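Local atomic coordinates of succinate-semialdehyde dehydrogenase (Synechococcus sp., PDB entry 4ITA), a protein that probably oxidises succinic semialdehyde to succinate with a nicotinamide cofactor, as a member of the aldehyde dehydrogenase family that binds NADPH. Residues 69-74 with 83-88; 105-110 with 443-448. All coordinates share one frame; numbering follows the deposited sequence.

Contact 1: 69-74 with 83-88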
ATOM      1  N   GLU A  69      -0.761   7.852  34.232  1.00  7.90           N
ATOM      2  CA  GLU A  69       0.390   8.312  35.004  1.00 10.75           C
ATOM      3  C   GLU A  69       1.691   7.869  34.356  1.00  9.07           C
ATOM      4  O   GLU A  69       2.695   8.593  34.382  1.00  9.76           O
ATOM      5  CB  GLU A  69       0.321   7.812  36.451  1.00 12.40           C
ATOM      6  CG  GLU A  69       1.416   8.375  37.341  1.00 16.08           C
ATOM      7  CD  GLU A  69       1.250   7.987  38.798  1.00 25.22           C
ATOM      8  OE1 GLU A  69       0.528   7.008  39.077  1.00 29.02           O
ATOM      9  OE2 GLU A  69       1.845   8.665  39.661  1.00 33.21           O
ATOM     10  N   ILE A  70       1.687   6.680  33.759  1.00  8.52           N
ATOM     11  CA  ILE A  70       2.886   6.199  33.077  1.00  8.40           C
ATOM     12  C   ILE A  70       3.193   7.112  31.893  1.00  7.90           C
ATOM     13  O   ILE A  70       4.340   7.531  31.714  1.00  8.33           O
ATOM     14  CB  ILE A  70       2.743   4.745  32.581  1.00  9.55           C
ATOM     15  CG1 ILE A  70       2.400   3.802  33.738  1.00 10.31           C
ATOM     16  CG2 ILE A  70       4.025   4.290  31.899  1.00 10.76           C
ATOM     17  CD1 ILE A  70       2.075   2.390  33.272  1.00 12.59           C
ATOM     18  N   MET A  71       2.165   7.423  31.100  1.00  7.73           N
ATOM     19  CA  MET A  71       2.320   8.303  29.935  1.00  7.97           C
ATOM     20  C   MET A  71       2.867   9.666  30.345  1.00  7.49           C
ATOM     21  O   MET A  71       3.839  10.161  29.771  1.00  8.03           O
ATOM     22  CB  MET A  71       0.988   8.490  29.191  1.00  7.38           C
ATOM     23  CG  MET A  71       0.371   7.211  28.600  1.00  8.72           C
ATOM     24  SD  MET A  71      -1.124   7.504  27.598  1.00  6.10           S
ATOM     25  CE  MET A  71      -2.307   6.416  28.419  1.00 10.67           C
ATOM     26  N   THR A  72       2.232  10.283  31.333  1.00  7.83           N
ATOM     27  CA  THR A  72       2.649  11.599  31.810  1.00  8.86           C
ATOM     28  C   THR A  72       4.080  11.593  32.336  1.00  7.50           C
ATOM     29  O   THR A  72       4.863  12.489  32.028  1.00  8.62           O
ATOM     30  CB  THR A  72       1.682  12.101  32.890  1.00  7.70           C
ATOM     31  OG1 THR A  72       0.379  12.239  32.312  1.00  8.74           O
ATOM     32  CG2 THR A  72       2.134  13.444  33.457  1.00  9.33           C
ATOM     33  N   THR A  73       4.429  10.574  33.112  1.00  8.47           N
ATOM     34  CA  THR A  73       5.771  10.476  33.660  1.00  8.67           C
ATOM     35  C   THR A  73       6.825  10.386  32.561  1.00  8.31           C
ATOM     36  O   THR A  73       7.868  11.034  32.635  1.00  8.55           O
ATOM     37  CB  THR A  73       5.898   9.248  34.572  1.00  9.53           C
ATOM     38  OG1 THR A  73       5.003   9.397  35.680  1.00 11.54           O
ATOM     39  CG2 THR A  73       7.324   9.082  35.083  1.00 11.88           C
ATOM     40  N   GLU A  74       6.558   9.579  31.538  1.00  7.80           N
ATOM     41  CA  GLU A  74       7.560   9.358  30.500  1.00  9.20           C
ATOM     42  C   GLU A  74       7.650  10.464  29.456  1.00  7.25           C
ATOM     43  O   GLU A  74       8.743  10.785  28.999  1.00  8.27           O
ATOM     44  CB  GLU A  74       7.348   8.012  29.798  1.00  7.89           C
ATOM     45  CG  GLU A  74       7.559   6.807  30.701  1.00  9.06           C
ATOM     46  CD  GLU A  74       7.815   5.533  29.922  1.00  8.96           C
ATOM     47  OE1 GLU A  74       6.940   5.141  29.114  1.00  8.29           O
ATOM     48  OE2 GLU A  74       8.894   4.932  30.126  1.00  9.11           O
ATOM     49  N   ILE A  83      -5.536  10.258  30.426  1.00  8.33           N
ATOM     50  CA  ILE A  83      -6.724   9.493  30.768  1.00  7.44           C
ATOM     51  C   ILE A  83      -7.600   9.369  29.526  1.00  8.53           C
ATOM     52  O   ILE A  83      -8.048   8.276  29.183  1.00  8.38           O
ATOM     53  CB  ILE A  83      -7.500  10.142  31.945  1.00  8.37           C
ATOM     54  CG1 ILE A  83      -6.754   9.902  33.260  1.00  9.67           C
ATOM     55  CG2 ILE A  83      -8.918   9.588  32.035  1.00 10.58           C
ATOM     56  CD1 ILE A  83      -7.283  10.717  34.428  1.00 12.64           C
ATOM     57  N   ALA A  84      -7.816  10.480  28.824  1.00  8.30           N
ATOM     58  CA  ALA A  84      -8.589  10.439  27.590  1.00  7.80           C
ATOM     59  C   ALA A  84      -7.941   9.511  26.563  1.00  8.40           C
ATOM     60  O   ALA A  84      -8.636   8.796  25.834  1.00  8.19           O
ATOM     61  CB  ALA A  84      -8.784  11.849  27.013  1.00  7.99           C
ATOM     62  N   GLU A  85      -6.610   9.507  26.507  1.00  7.39           N
ATOM     63  CA  GLU A  85      -5.913   8.642  25.560  1.00  7.04           C
ATOM     64  C   GLU A  85      -6.138   7.157  25.881  1.00  6.52           C
ATOM     65  O   GLU A  85      -6.337   6.336  24.975  1.00  7.58           O
ATOM     66  CB  GLU A  85      -4.419   8.972  25.494  1.00  7.56           C
ATOM     67  CG  GLU A  85      -3.712   8.078  24.498  1.00  7.58           C
ATOM     68  CD  GLU A  85      -2.255   8.405  24.276  1.00  7.74           C
ATOM     69  OE1 GLU A  85      -1.779   9.496  24.666  1.00  8.82           O
ATOM     70  OE2 GLU A  85      -1.576   7.548  23.680  1.00  7.02           O
ATOM     71  N   ALA A  86      -6.106   6.809  27.162  1.00  6.68           N
ATOM     72  CA  ALA A  86      -6.382   5.435  27.572  1.00  7.50           C
ATOM     73  C   ALA A  86      -7.822   5.052  27.220  1.00  7.96           C
ATOM     74  O   ALA A  86      -8.097   3.938  26.763  1.00  7.66           O
ATOM     75  CB  ALA A  86      -6.133   5.257  29.063  1.00  9.08           C
ATOM     76  N   GLU A  87      -8.749   5.985  27.410  1.00  7.35           N
ATOM     77  CA  GLU A  87     -10.141   5.744  27.059  1.00  7.20           C
ATOM     78  C   GLU A  87     -10.321   5.527  25.559  1.00  8.08           C
ATOM     79  O   GLU A  87     -11.070   4.643  25.132  1.00  8.37           O
ATOM     80  CB  GLU A  87     -11.009   6.915  27.534  1.00  9.93           C
ATOM     81  CG  GLU A  87     -11.149   7.005  29.046  1.00 11.40           C
ATOM     82  CD  GLU A  87     -11.838   8.280  29.506  1.00 16.47           C
ATOM     83  OE1 GLU A  87     -12.225   8.343  30.692  1.00 23.85           O
ATOM     84  OE2 GLU A  87     -11.981   9.214  28.690  1.00 21.39           O
ATOM     85  N   LYS A  88      -9.627   6.324  24.753  1.00  6.66           N
ATOM     86  CA  LYS A  88      -9.741   6.186  23.308  1.00  8.40           C
ATOM     87  C   LYS A  88      -9.109   4.873  22.834  1.00  7.09           C
ATOM     88  O   LYS A  88      -9.586   4.257  21.873  1.00  8.05           O
ATOM     89  CB  LYS A  88      -9.101   7.386  22.619  1.00  9.92           C
ATOM     90  CG  LYS A  88      -9.515   7.583  21.177  1.00 14.53           C
ATOM     91  CD  LYS A  88      -8.894   8.850  20.631  1.00 18.71           C
ATOM     92  CE  LYS A  88      -9.304   9.089  19.196  1.00 22.14           C
ATOM     93  NZ  LYS A  88      -8.895  10.451  18.766  1.00 25.59           N
TER
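Met-71 makes every contact between 69-74 and 83-88, reaching from helix 64-75 to the side of helix 79-103. Its sulfur and its methyl meet different kinds of neighbour. The sulfur lies against the carboxylate of Glu-85, with SD 3.6 Å from OE1 of that residue and about equally near its CD. This is a van der Waals approach of a polarisable sulfur to a charged group. The two side chains cross at a slant: Glu-85 sends CG anti to its backbone N (chi1 -179°) and then runs on extended, which lays its aliphatic part and its carboxylate past the same sulfur.

The apolar part of the contact is smaller. Met-71 is extended as far as SD and turns at chi3 (-125°), and this bend brings its methyl CE to 4.0 Å from CB of Ala-86. The short alanine side chain thus receives the end of the long methionine, while Ala-82 of helix 79-103, Cys-164 of helix 162-175 and Phe-136 also pack on Met-71.

The polar bonds of the buried Glu-85 lead elsewhere. OE1 forms a salt bridge with Lys-77, from the turn between the two helices, and OE2 accepts from the backbone N of both Phe-136 and Trp-137, which would favour a charged carboxylate and fix its rotation.

The arrangement is the packing of two consecutive helices, 64-75 and 79-103, joined by a short turn, in the aldehyde dehydrogenase fold, its Glu-85 side chain about 9 Å from the bound NADPH and tied to the start of helix 137-149.

Contact 2: 105-110 with 443-448; sequences ANEYTE and GIRTFV. With EDO (1,2-ethanediol), chain F.
Glu-107 and Arg-445 approach from opposite directions and close the contact between 105-110 and 443-448 with one salt bridge. Arg-445 NH2 donates to Glu-107 OE2 over 2.9 Å, with an N-H...O angle of 150°. The oxygen sits at the edge of the guanidinium, near its plane, yet the nitrogen meets OE2 from above the carboxylate. The two flat groups stand 83° apart. Glu-107 OE1 stays 3.7 Å from Arg-445 NH2 and 4.0 Å from its NH1, so one oxygen and one nitrogen make the direct bond. Arg-445 turns at chi2 (-68°) and then reaches outward; its NE is held by Phe-103 O at the end of helix 79-103, and Tyr-120 adds a cation-pi contact.

Water occupies the looser side. Water 2 bridges the pair, donating to Glu-107 OE1 at 2.9 Å and accepting from Arg-445 NH1, while OE1 is also bonded to Tyr-120 OH. Water 1 donates to Ala-105 O and takes only a weak bond from Arg-445 NH2 at 3.2 Å.

The salt bridge thus joins short strand 107-108, antiparallel to strand 115-129, to the end of helix 440-445, just before strand 448-455 pairs antiparallel with that same long strand. As in relatives, these three strands probably form the oligomerisation arm of an aldehyde dehydrogenase, and Thr-109 packs on Leu-425 of the second subunit.

Packing is closer behind the arginine. Ile-444 is buried against helices 137-149 and 79-103, and CG2 of Thr-446 rests 3.5 Å above the plane of the Phe-447 ring, over its centre. A 1,2-ethanediol, probably from the crystallisation liquor, fits into the turn there: its O2 accepts from Phe-447 N at 2.7 Å and donates to Gly-443 O at 2.9 Å.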
ATOM      1  N   ALA A 105     -15.569 -10.438   6.369  1.00  8.83           N
ATOM      2  CA  ALA A 105     -16.416 -11.471   5.769  1.00  9.27           C
ATOM      3  C   ALA A 105     -16.191 -11.604   4.263  1.00  7.97           C
ATOM      4  O   ALA A 105     -15.814 -10.638   3.590  1.00  9.57           O
ATOM      5  CB  ALA A 105     -17.878 -11.176   6.053  1.00 10.82           C
ATOM      6  N   ASN A 106     -16.423 -12.809   3.739  1.00  8.22           N
ATOM      7  CA  ASN A 106     -16.322 -13.042   2.300  1.00  8.05           C
ATOM      8  C   ASN A 106     -17.181 -12.059   1.523  1.00  9.29           C
ATOM      9  O   ASN A 106     -18.311 -11.765   1.919  1.00  9.79           O
ATOM     10  CB  ASN A 106     -16.798 -14.446   1.937  1.00  9.67           C
ATOM     11  CG  ASN A 106     -15.935 -15.541   2.515  1.00  9.39           C
ATOM     12  OD1 ASN A 106     -14.835 -15.306   3.024  1.00 10.12           O
ATOM     13  ND2 ASN A 106     -16.433 -16.769   2.429  1.00 11.49           N
ATOM     14  N   GLU A 107     -16.654 -11.568   0.411  1.00  9.76           N
ATOM     15  CA  GLU A 107     -17.430 -10.714  -0.480  1.00 10.24           C
ATOM     16  C   GLU A 107     -17.612 -11.433  -1.809  1.00  9.46           C
ATOM     17  O   GLU A 107     -16.644 -11.684  -2.525  1.00  9.51           O
ATOM     18  CB  GLU A 107     -16.752  -9.353  -0.654  1.00 11.21           C
ATOM     19  CG  GLU A 107     -16.727  -8.555   0.653  1.00 15.11           C
ATOM     20  CD  GLU A 107     -15.911  -7.272   0.589  1.00 20.79           C
ATOM     21  OE1 GLU A 107     -14.916  -7.223  -0.160  1.00 25.57           O
ATOM     22  OE2 GLU A 107     -16.268  -6.317   1.309  1.00 26.15           O
ATOM     23  N   TYR A 108     -18.854 -11.789  -2.122  1.00 10.04           N
ATOM     24  CA  TYR A 108     -19.146 -12.599  -3.297  1.00  9.84           C
ATOM     25  C   TYR A 108     -19.389 -11.729  -4.519  1.00 11.69           C
ATOM     26  O   TYR A 108     -20.008 -10.665  -4.425  1.00 12.74           O
ATOM     27  CB  TYR A 108     -20.347 -13.523  -3.030  1.00 11.10           C
ATOM     28  CG  TYR A 108     -20.046 -14.558  -1.972  1.00  9.02           C
ATOM     29  CD1 TYR A 108     -20.176 -14.254  -0.626  1.00 11.50           C
ATOM     30  CD2 TYR A 108     -19.594 -15.825  -2.320  1.00 10.76           C
ATOM     31  CE1 TYR A 108     -19.873 -15.185   0.347  1.00 11.08           C
ATOM     32  CE2 TYR A 108     -19.287 -16.766  -1.348  1.00 11.79           C
ATOM     33  CZ  TYR A 108     -19.433 -16.436  -0.019  1.00 12.95           C
ATOM     34  OH  TYR A 108     -19.129 -17.357   0.959  1.00 14.76           O
ATOM     35  N   THR A 109     -18.884 -12.181  -5.662  1.00 10.89           N
ATOM     36  CA  THR A 109     -19.087 -11.488  -6.928  1.00 12.13           C
ATOM     37  C   THR A 109     -19.582 -12.520  -7.924  1.00 13.76           C
ATOM     38  O   THR A 109     -18.999 -13.594  -8.047  1.00 15.01           O
ATOM     39  CB  THR A 109     -17.777 -10.860  -7.438  1.00 13.28           C
ATOM     40  OG1 THR A 109     -17.372  -9.814  -6.543  1.00 15.89           O
ATOM     41  CG2 THR A 109     -17.958 -10.277  -8.839  1.00 15.14           C
ATOM     42  N   GLU A 110     -20.659 -12.202  -8.628  1.00 12.92           N
ATOM     43  CA  GLU A 110     -21.259 -13.155  -9.550  1.00 13.60           C
ATOM     44  C   GLU A 110     -20.434 -13.318 -10.822  1.00 13.97           C
ATOM     45  O   GLU A 110     -20.111 -12.341 -11.504  1.00 15.12           O
ATOM     46  CB  GLU A 110     -22.696 -12.742  -9.890  1.00 15.61           C
ATOM     47  CG  GLU A 110     -23.511 -13.820 -10.601  1.00 20.60           C
ATOM     48  CD  GLU A 110     -23.779 -15.038  -9.728  1.00 18.19           C
ATOM     49  OE1 GLU A 110     -24.033 -16.122 -10.291  1.00 24.71           O
ATOM     50  OE2 GLU A 110     -23.732 -14.914  -8.484  1.00 19.19           O
ATOM     51  N   GLY A 443      -8.515   0.140   8.342  1.00  7.70           N
ATOM     52  CA  GLY A 443      -7.535  -0.321   9.310  1.00  9.42           C
ATOM     53  C   GLY A 443      -7.379  -1.829   9.364  1.00  9.46           C
ATOM     54  O   GLY A 443      -6.294  -2.344   9.632  1.00 10.36           O
ATOM     55  N   ILE A 444      -8.463  -2.554   9.124  1.00  7.79           N
ATOM     56  CA  ILE A 444      -8.393  -4.011   9.203  1.00  7.85           C
ATOM     57  C   ILE A 444      -8.183  -4.655   7.830  1.00  8.42           C
ATOM     58  O   ILE A 444      -7.941  -5.855   7.731  1.00  9.85           O
ATOM     59  CB  ILE A 444      -9.618  -4.598   9.964  1.00  6.69           C
ATOM     60  CG1 ILE A 444      -9.296  -5.978  10.554  1.00  7.48           C
ATOM     61  CG2 ILE A 444     -10.879  -4.594   9.098  1.00  7.16           C
ATOM     62  CD1 ILE A 444     -10.339  -6.486  11.536  1.00  7.22           C
ATOM     63  N   ARG A 445      -8.253  -3.855   6.772  1.00  7.66           N
ATOM     64  CA  ARG A 445      -8.025  -4.372   5.421  1.00  9.36           C
ATOM     65  C   ARG A 445      -6.596  -4.183   4.919  1.00  9.00           C
ATOM     66  O   ARG A 445      -6.213  -4.787   3.927  1.00 11.29           O
ATOM     67  CB  ARG A 445      -8.991  -3.734   4.421  1.00  8.73           C
ATOM     68  CG  ARG A 445     -10.429  -4.168   4.586  1.00  8.84           C
ATOM     69  CD  ARG A 445     -10.643  -5.635   4.234  1.00  9.09           C
ATOM     70  NE  ARG A 445     -12.066  -5.969   4.197  1.00  9.41           N
ATOM     71  CZ  ARG A 445     -12.873  -5.698   3.179  1.00 10.40           C
ATOM     72  NH1 ARG A 445     -12.402  -5.092   2.100  1.00 11.52           N
ATOM     73  NH2 ARG A 445     -14.156  -6.036   3.239  1.00 11.58           N
ATOM     74  N   THR A 446      -5.809  -3.352   5.588  1.00  9.43           N
ATOM     75  CA  THR A 446      -4.485  -2.996   5.075  1.00  9.99           C
ATOM     76  C   THR A 446      -3.520  -4.169   4.993  1.00  9.58           C
ATOM     77  O   THR A 446      -2.880  -4.396   3.964  1.00 14.02           O
ATOM     78  CB  THR A 446      -3.848  -1.895   5.916  1.00 12.04           C
ATOM     79  OG1 THR A 446      -4.691  -0.734   5.878  1.00 15.40           O
ATOM     80  CG2 THR A 446      -2.477  -1.533   5.361  1.00 13.96           C
ATOM     81  N   PHE A 447      -3.427  -4.925   6.078  1.00  8.07           N
ATOM     82  CA  PHE A 447      -2.420  -5.974   6.173  1.00  7.38           C
ATOM     83  C   PHE A 447      -3.037  -7.365   6.213  1.00  7.97           C
ATOM     84  O   PHE A 447      -2.737  -8.179   7.080  1.00  7.86           O
ATOM     85  CB  PHE A 447      -1.499  -5.724   7.370  1.00  8.60           C
ATOM     86  CG  PHE A 447      -0.676  -4.468   7.240  1.00  8.49           C
ATOM     87  CD1 PHE A 447       0.217  -4.320   6.193  1.00  8.85           C
ATOM     88  CD2 PHE A 447      -0.828  -3.427   8.145  1.00 11.72           C
ATOM     89  CE1 PHE A 447       0.977  -3.161   6.063  1.00  8.32           C
ATOM     90  CE2 PHE A 447      -0.078  -2.268   8.023  1.00 11.20           C
ATOM     91  CZ  PHE A 447       0.823  -2.136   6.980  1.00 10.39           C
ATOM     92  N   VAL A 448      -3.913  -7.620   5.250  1.00  8.64           N
ATOM     93  CA  VAL A 448      -4.450  -8.953   5.036  1.00  7.30           C
ATOM     94  C   VAL A 448      -4.225  -9.336   3.589  1.00  6.74           C
ATOM     95  O   VAL A 448      -4.040  -8.467   2.726  1.00  9.12           O
ATOM     96  CB  VAL A 448      -5.964  -9.045   5.350  1.00  7.08           C
ATOM     97  CG1 VAL A 448      -6.227  -8.796   6.830  1.00  9.27           C
ATOM     98  CG2 VAL A 448      -6.749  -8.056   4.501  1.00 10.67           C
TER
HETATM   99  C1  EDO F 504      -4.660  -5.705  10.370  1.00 10.49           C
HETATM  100  O1  EDO F 504      -3.236  -5.653  10.599  1.00 11.39           O
HETATM  101  C2  EDO F 504      -4.978  -5.715   8.882  1.00  9.57           C
HETATM  102  O2  EDO F 504      -4.707  -4.392   8.395  1.00 13.60           O
HETATM  103  O   HOH W   1     -16.474  -8.028   4.307  1.00 15.35           O
HETATM  104  O   HOH W   2     -14.171  -4.417  -0.089  1.00 21.69           O

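Overall arrangement
Contact 1 closes before contact 2 opens: 83-88 lies on helix 79-103, which is followed by strand 107-108 of segment 105-110. Contact 1 is local, closing over eight intervening residues; contact 2 spans most of the sequence and brings in the C-terminal region. Their centres lie 33 Å apart and their nearest atoms about 14 Å, so they do not touch. Contact 1 is buried among helices near the NADPH, whereas contact 2 sits at the surface beside strand 115-129 and within reach of the second subunit. Helix 79-103 therefore runs from the surroundings of the cofactor towards the strands near the second subunit.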